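Local coordinates for protein fatty acid CoA ligase (Marinactinospora thermotolerans, PDB 6SQ8) that belongs to the ANL superfamily of AMP-binding enzymes and binds adenosine monophosphate and 1-ethanoyl-9H-pyrido[3,4-b]indole-3-carboxylic acid, at residues 450-458 with 468-476. Sequence-based numbering, arbitrary orientation.
Sequences DPDPEHLRA and HVPRRVEFV
Phe475, on the last strand of a beta-alpha-beta unit, is wedged against the first turn of helix 453-463 and the loop leading into it. With CG beside the backbone N and anti to the carbonyl carbon (chi1 -63°), its ring reaches toward the helix. There Phe475 CE2 lies 3.7 Å from Pro453 CG, the two side chains running about perpendicular to each other, while Leu456 CD1 approaches the ring edge 4.1 Å from Phe475 CE1. Pro451 closes the group, its CG 4.3 Å from Phe475 CZ. Pro451 and Leu456 are buried, and strand 438-445 backs this apolar end through Val443 and Val445, which Phe475 also touches.

The other end is more polar and opens to solvent at Glu454, although Arg457 gives up the most surface. Arg457 CB packs on Val469 CG1 at 3.7 Å, after which the chain, bent at chi3 (-106°), runs past Pro470 O and lays one guanidinium face over Val473 CG2, offset toward the rim. Glu454, one turn earlier, takes the Arg457 NE hydrogen in a salt bridge of 3.2 Å to OE1, met from above the carboxylate plane. Asp452 OD1 caps the helix by accepting from Glu454 N at 3.0 Å.

Helix and strand, inclined at 128°, share no hydrogen bond. Their union rests on apolar side chains and the aliphatic stem of Arg457, whereas the Glu454-Arg457 ion pair lies within the helix and probably steadies the arginine over Val473.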
ATOM      1  N   ASP A 450      17.985 -21.046 -18.167  1.00 39.02           N
ATOM      2  CA  ASP A 450      19.082 -20.324 -18.773  1.00 39.67           C
ATOM      3  C   ASP A 450      18.673 -19.834 -20.155  1.00 36.11           C
ATOM      4  O   ASP A 450      19.246 -20.245 -21.149  1.00 35.31           O
ATOM      5  CB  ASP A 450      20.333 -21.211 -18.831  1.00 47.35           C
ATOM      6  CG  ASP A 450      21.617 -20.470 -19.144  1.00 50.67           C
ATOM      7  OD1 ASP A 450      21.667 -19.252 -18.907  1.00 57.98           O
ATOM      8  OD2 ASP A 450      22.555 -21.127 -19.621  1.00 52.99           O
ATOM      9  N   PRO A 451      17.657 -18.948 -20.265  1.00 33.35           N
ATOM     10  CA  PRO A 451      17.147 -18.523 -21.560  1.00 31.19           C
ATOM     11  C   PRO A 451      18.162 -17.655 -22.306  1.00 30.76           C
ATOM     12  O   PRO A 451      19.071 -17.090 -21.707  1.00 32.84           O
ATOM     13  CB  PRO A 451      15.912 -17.700 -21.194  1.00 30.17           C
ATOM     14  CG  PRO A 451      16.254 -17.135 -19.847  1.00 31.69           C
ATOM     15  CD  PRO A 451      16.968 -18.270 -19.161  1.00 31.83           C
ATOM     16  N   ASP A 452      17.973 -17.575 -23.613  1.00 31.53           N
ATOM     17  CA  ASP A 452      18.840 -16.863 -24.497  1.00 33.47           C
ATOM     18  C   ASP A 452      18.404 -15.399 -24.522  1.00 31.89           C
ATOM     19  O   ASP A 452      17.294 -15.088 -24.966  1.00 29.45           O
ATOM     20  CB  ASP A 452      18.803 -17.505 -25.893  1.00 36.22           C
ATOM     21  CG  ASP A 452      19.768 -16.914 -26.910  1.00 38.56           C
ATOM     22  OD1 ASP A 452      20.401 -15.888 -26.607  1.00 43.71           O
ATOM     23  OD2 ASP A 452      19.897 -17.495 -28.000  1.00 42.60           O
ATOM     24  N   PRO A 453      19.274 -14.451 -24.100  1.00 29.92           N
ATOM     25  CA  PRO A 453      18.947 -13.033 -24.176  1.00 30.23           C
ATOM     26  C   PRO A 453      18.336 -12.654 -25.532  1.00 31.12           C
ATOM     27  O   PRO A 453      17.464 -11.801 -25.605  1.00 32.20           O
ATOM     28  CB  PRO A 453      20.315 -12.358 -24.015  1.00 30.88           C
ATOM     29  CG  PRO A 453      21.100 -13.308 -23.159  1.00 31.34           C
ATOM     30  CD  PRO A 453      20.621 -14.687 -23.561  1.00 29.74           C
ATOM     31  N   GLU A 454      18.825 -13.296 -26.593  1.00 29.66           N
ATOM     32  CA  GLU A 454      18.420 -12.979 -27.927  1.00 34.76           C
ATOM     33  C   GLU A 454      16.975 -13.431 -28.177  1.00 31.80           C
ATOM     34  O   GLU A 454      16.289 -12.798 -28.975  1.00 27.58           O
ATOM     35  CB  GLU A 454      19.384 -13.592 -28.953  1.00 37.60           C
ATOM     36  CG  GLU A 454      19.520 -12.741 -30.208  1.00 41.43           C
ATOM     37  CD  GLU A 454      19.923 -11.299 -29.920  1.00 46.18           C
ATOM     38  OE1 GLU A 454      20.895 -11.109 -29.140  1.00 44.88           O
ATOM     39  OE2 GLU A 454      19.239 -10.371 -30.438  1.00 46.35           O
ATOM     40  N   HIS A 455      16.532 -14.526 -27.539  1.00 31.35           N
ATOM     41  CA  HIS A 455      15.133 -14.962 -27.654  1.00 31.76           C
ATOM     42  C   HIS A 455      14.213 -13.896 -27.049  1.00 32.04           C
ATOM     43  O   HIS A 455      13.158 -13.580 -27.594  1.00 35.13           O
ATOM     44  CB  HIS A 455      14.884 -16.309 -26.966  1.00 34.25           C
ATOM     45  CG  HIS A 455      15.446 -17.508 -27.666  1.00 35.29           C
ATOM     46  ND1 HIS A 455      15.995 -17.465 -28.937  1.00 34.41           N
ATOM     47  CD2 HIS A 455      15.528 -18.794 -27.267  1.00 32.32           C
ATOM     48  CE1 HIS A 455      16.378 -18.673 -29.285  1.00 32.60           C
ATOM     49  NE2 HIS A 455      16.121 -19.492 -28.271  1.00 32.53           N
ATOM     50  N   LEU A 456      14.653 -13.327 -25.927  1.00 30.61           N
ATOM     51  CA  LEU A 456      13.911 -12.304 -25.217  1.00 27.80           C
ATOM     52  C   LEU A 456      13.861 -11.022 -26.060  1.00 26.68           C
ATOM     53  O   LEU A 456      12.799 -10.426 -26.216  1.00 29.30           O
ATOM     54  CB  LEU A 456      14.564 -12.061 -23.851  1.00 26.78           C
ATOM     55  CG  LEU A 456      14.690 -13.278 -22.935  1.00 24.98           C
ATOM     56  CD1 LEU A 456      15.235 -12.874 -21.591  1.00 26.35           C
ATOM     57  CD2 LEU A 456      13.378 -13.992 -22.749  1.00 24.69           C
ATOM     58  N   ARG A 457      15.002 -10.603 -26.623  1.00 25.40           N
ATOM     59  CA  ARG A 457      15.016  -9.455 -27.498  1.00 24.83           C
ATOM     60  C   ARG A 457      14.035  -9.694 -28.646  1.00 24.17           C
ATOM     61  O   ARG A 457      13.289  -8.811 -29.016  1.00 24.12           O
ATOM     62  CB  ARG A 457      16.431  -9.168 -27.990  1.00 28.47           C
ATOM     63  CG  ARG A 457      17.321  -8.528 -26.930  1.00 34.02           C
ATOM     64  CD  ARG A 457      18.665  -8.057 -27.463  1.00 40.10           C
ATOM     65  NE  ARG A 457      19.755  -8.938 -27.044  1.00 48.52           N
ATOM     66  CZ  ARG A 457      20.638  -8.676 -26.064  1.00 57.96           C
ATOM     67  NH1 ARG A 457      20.699  -7.479 -25.488  1.00 55.08           N
ATOM     68  NH2 ARG A 457      21.461  -9.631 -25.652  1.00 60.75           N
ATOM     69  N   ALA A 458      14.036 -10.912 -29.187  1.00 26.12           N
ATOM     70  CA  ALA A 458      13.265 -11.271 -30.381  1.00 25.64           C
ATOM     71  C   ALA A 458      11.770 -11.257 -30.072  1.00 26.69           C
ATOM     72  O   ALA A 458      10.942 -10.883 -30.921  1.00 30.05           O
ATOM     73  CB  ALA A 458      13.703 -12.623 -30.875  1.00 24.64           C
ATOM     74  N   HIS A 468      11.306  -0.773 -28.852  1.00 25.59           N
ATOM     75  CA  HIS A 468      11.098  -1.335 -27.510  1.00 25.06           C
ATOM     76  C   HIS A 468      12.150  -2.367 -27.113  1.00 22.53           C
ATOM     77  O   HIS A 468      12.215  -2.736 -25.956  1.00 21.73           O
ATOM     78  CB  HIS A 468       9.709  -1.970 -27.410  1.00 25.64           C
ATOM     79  CG  HIS A 468       8.621  -0.961 -27.544  1.00 26.57           C
ATOM     80  ND1 HIS A 468       8.239  -0.464 -28.781  1.00 27.44           N
ATOM     81  CD2 HIS A 468       7.853  -0.357 -26.618  1.00 24.63           C
ATOM     82  CE1 HIS A 468       7.257   0.390 -28.609  1.00 27.30           C
ATOM     83  NE2 HIS A 468       7.021   0.479 -27.289  1.00 27.56           N
ATOM     84  N   VAL A 469      12.932  -2.849 -28.079  1.00 23.17           N
ATOM     85  CA  VAL A 469      13.859  -3.939 -27.842  1.00 23.86           C
ATOM     86  C   VAL A 469      14.988  -3.452 -26.942  1.00 25.82           C
ATOM     87  O   VAL A 469      15.644  -2.452 -27.232  1.00 25.98           O
ATOM     88  CB  VAL A 469      14.409  -4.558 -29.141  1.00 23.39           C
ATOM     89  CG1 VAL A 469      15.396  -5.671 -28.832  1.00 23.44           C
ATOM     90  CG2 VAL A 469      13.299  -5.090 -30.045  1.00 22.80           C
ATOM     91  N   PRO A 470      15.244  -4.153 -25.816  1.00 28.14           N
ATOM     92  CA  PRO A 470      16.374  -3.827 -24.957  1.00 31.58           C
ATOM     93  C   PRO A 470      17.708  -4.155 -25.636  1.00 34.64           C
ATOM     94  O   PRO A 470      17.884  -5.266 -26.095  1.00 34.85           O
ATOM     95  CB  PRO A 470      16.223  -4.681 -23.690  1.00 29.53           C
ATOM     96  CG  PRO A 470      14.987  -5.529 -23.902  1.00 28.92           C
ATOM     97  CD  PRO A 470      14.453  -5.270 -25.298  1.00 28.23           C
ATOM     98  N   ARG A 471      18.625  -3.182 -25.649  1.00 38.28           N
ATOM     99  CA  ARG A 471      19.976  -3.377 -26.133  1.00 40.69           C
ATOM    100  C   ARG A 471      20.746  -4.277 -25.166  1.00 35.56           C
ATOM    101  O   ARG A 471      21.397  -5.202 -25.581  1.00 36.94           O
ATOM    102  CB  ARG A 471      20.686  -2.025 -26.314  1.00 47.28           C
ATOM    103  CG  ARG A 471      22.140  -2.135 -26.754  1.00 47.91           C
ATOM    104  CD  ARG A 471      22.564  -0.949 -27.597  1.00 50.86           C
ATOM    105  NE  ARG A 471      23.445  -0.048 -26.884  1.00 53.89           N
ATOM    106  CZ  ARG A 471      23.730   1.171 -27.293  1.00 58.97           C
ATOM    107  NH1 ARG A 471      22.841   1.868 -27.990  1.00 60.53           N
ATOM    108  NH2 ARG A 471      24.915   1.683 -27.014  1.00 64.37           N
ATOM    109  N   ARG A 472      20.673  -3.966 -23.875  1.00 35.62           N
ATOM    110  CA  ARG A 472      21.383  -4.707 -22.830  1.00 37.74           C
ATOM    111  C   ARG A 472      20.352  -5.513 -22.022  1.00 34.83           C
ATOM    112  O   ARG A 472      19.293  -5.001 -21.666  1.00 33.83           O
ATOM    113  CB  ARG A 472      22.191  -3.766 -21.930  1.00 41.35           C
ATOM    114  CG  ARG A 472      23.204  -2.892 -22.672  1.00 47.89           C
ATOM    115  CD  ARG A 472      24.575  -2.717 -22.033  1.00 53.80           C
ATOM    116  NE  ARG A 472      24.963  -3.842 -21.174  1.00 59.27           N
ATOM    117  CZ  ARG A 472      25.252  -3.756 -19.870  1.00 61.13           C
ATOM    118  NH1 ARG A 472      25.727  -2.620 -19.380  1.00 52.75           N
ATOM    119  NH2 ARG A 472      25.057  -4.806 -19.076  1.00 57.37           N
ATOM    120  N   VAL A 473      20.674  -6.787 -21.784  1.00 32.19           N
ATOM    121  CA  VAL A 473      19.902  -7.681 -20.959  1.00 31.71           C
ATOM    122  C   VAL A 473      20.835  -8.281 -19.903  1.00 31.93           C
ATOM    123  O   VAL A 473      21.785  -8.944 -20.255  1.00 34.06           O
ATOM    124  CB  VAL A 473      19.237  -8.783 -21.803  1.00 31.72           C
ATOM    125  CG1 VAL A 473      18.530  -9.819 -20.932  1.00 31.85           C
ATOM    126  CG2 VAL A 473      18.260  -8.201 -22.807  1.00 33.61           C
ATOM    127  N   GLU A 474      20.538  -8.042 -18.625  1.00 31.19           N
ATOM    128  CA  GLU A 474      21.328  -8.522 -17.502  1.00 33.94           C
ATOM    129  C   GLU A 474      20.477  -9.474 -16.661  1.00 32.86           C
ATOM    130  O   GLU A 474      19.383  -9.102 -16.250  1.00 33.01           O
ATOM    131  CB  GLU A 474      21.726  -7.323 -16.650  1.00 38.97           C
ATOM    132  CG  GLU A 474      23.021  -6.708 -17.109  1.00 45.52           C
ATOM    133  CD  GLU A 474      24.163  -7.464 -16.459  1.00 48.51           C
ATOM    134  OE1 GLU A 474      24.095  -7.688 -15.211  1.00 49.09           O
ATOM    135  OE2 GLU A 474      25.086  -7.871 -17.197  1.00 49.38           O
ATOM    136  N   PHE A 475      21.009 -10.658 -16.366  1.00 31.82           N
ATOM    137  CA  PHE A 475      20.326 -11.600 -15.505  1.00 33.65           C
ATOM    138  C   PHE A 475      20.766 -11.366 -14.058  1.00 33.29           C
ATOM    139  O   PHE A 475      21.935 -11.304 -13.772  1.00 31.39           O
ATOM    140  CB  PHE A 475      20.574 -13.042 -15.964  1.00 38.45           C
ATOM    141  CG  PHE A 475      20.051 -13.370 -17.343  1.00 41.13           C
ATOM    142  CD1 PHE A 475      18.723 -13.160 -17.660  1.00 44.86           C
ATOM    143  CD2 PHE A 475      20.883 -13.862 -18.334  1.00 44.42           C
ATOM    144  CE1 PHE A 475      18.230 -13.459 -18.922  1.00 44.96           C
ATOM    145  CE2 PHE A 475      20.395 -14.148 -19.599  1.00 46.10           C
ATOM    146  CZ  PHE A 475      19.069 -13.948 -19.891  1.00 45.80           C
ATOM    147  N   VAL A 476      19.790 -11.243 -13.153  1.00 33.98           N
ATOM    148  CA  VAL A 476      20.006 -10.830 -11.772  1.00 34.76           C
ATOM    149  C   VAL A 476      19.188 -11.753 -10.861  1.00 35.09           C
ATOM    150  O   VAL A 476      18.212 -12.362 -11.314  1.00 34.44           O
ATOM    151  CB  VAL A 476      19.610  -9.353 -11.592  1.00 37.95           C
ATOM    152  CG1 VAL A 476      20.484  -8.425 -12.421  1.00 37.47           C
ATOM    153  CG2 VAL A 476      18.147  -9.110 -11.939  1.00 40.80           C
TER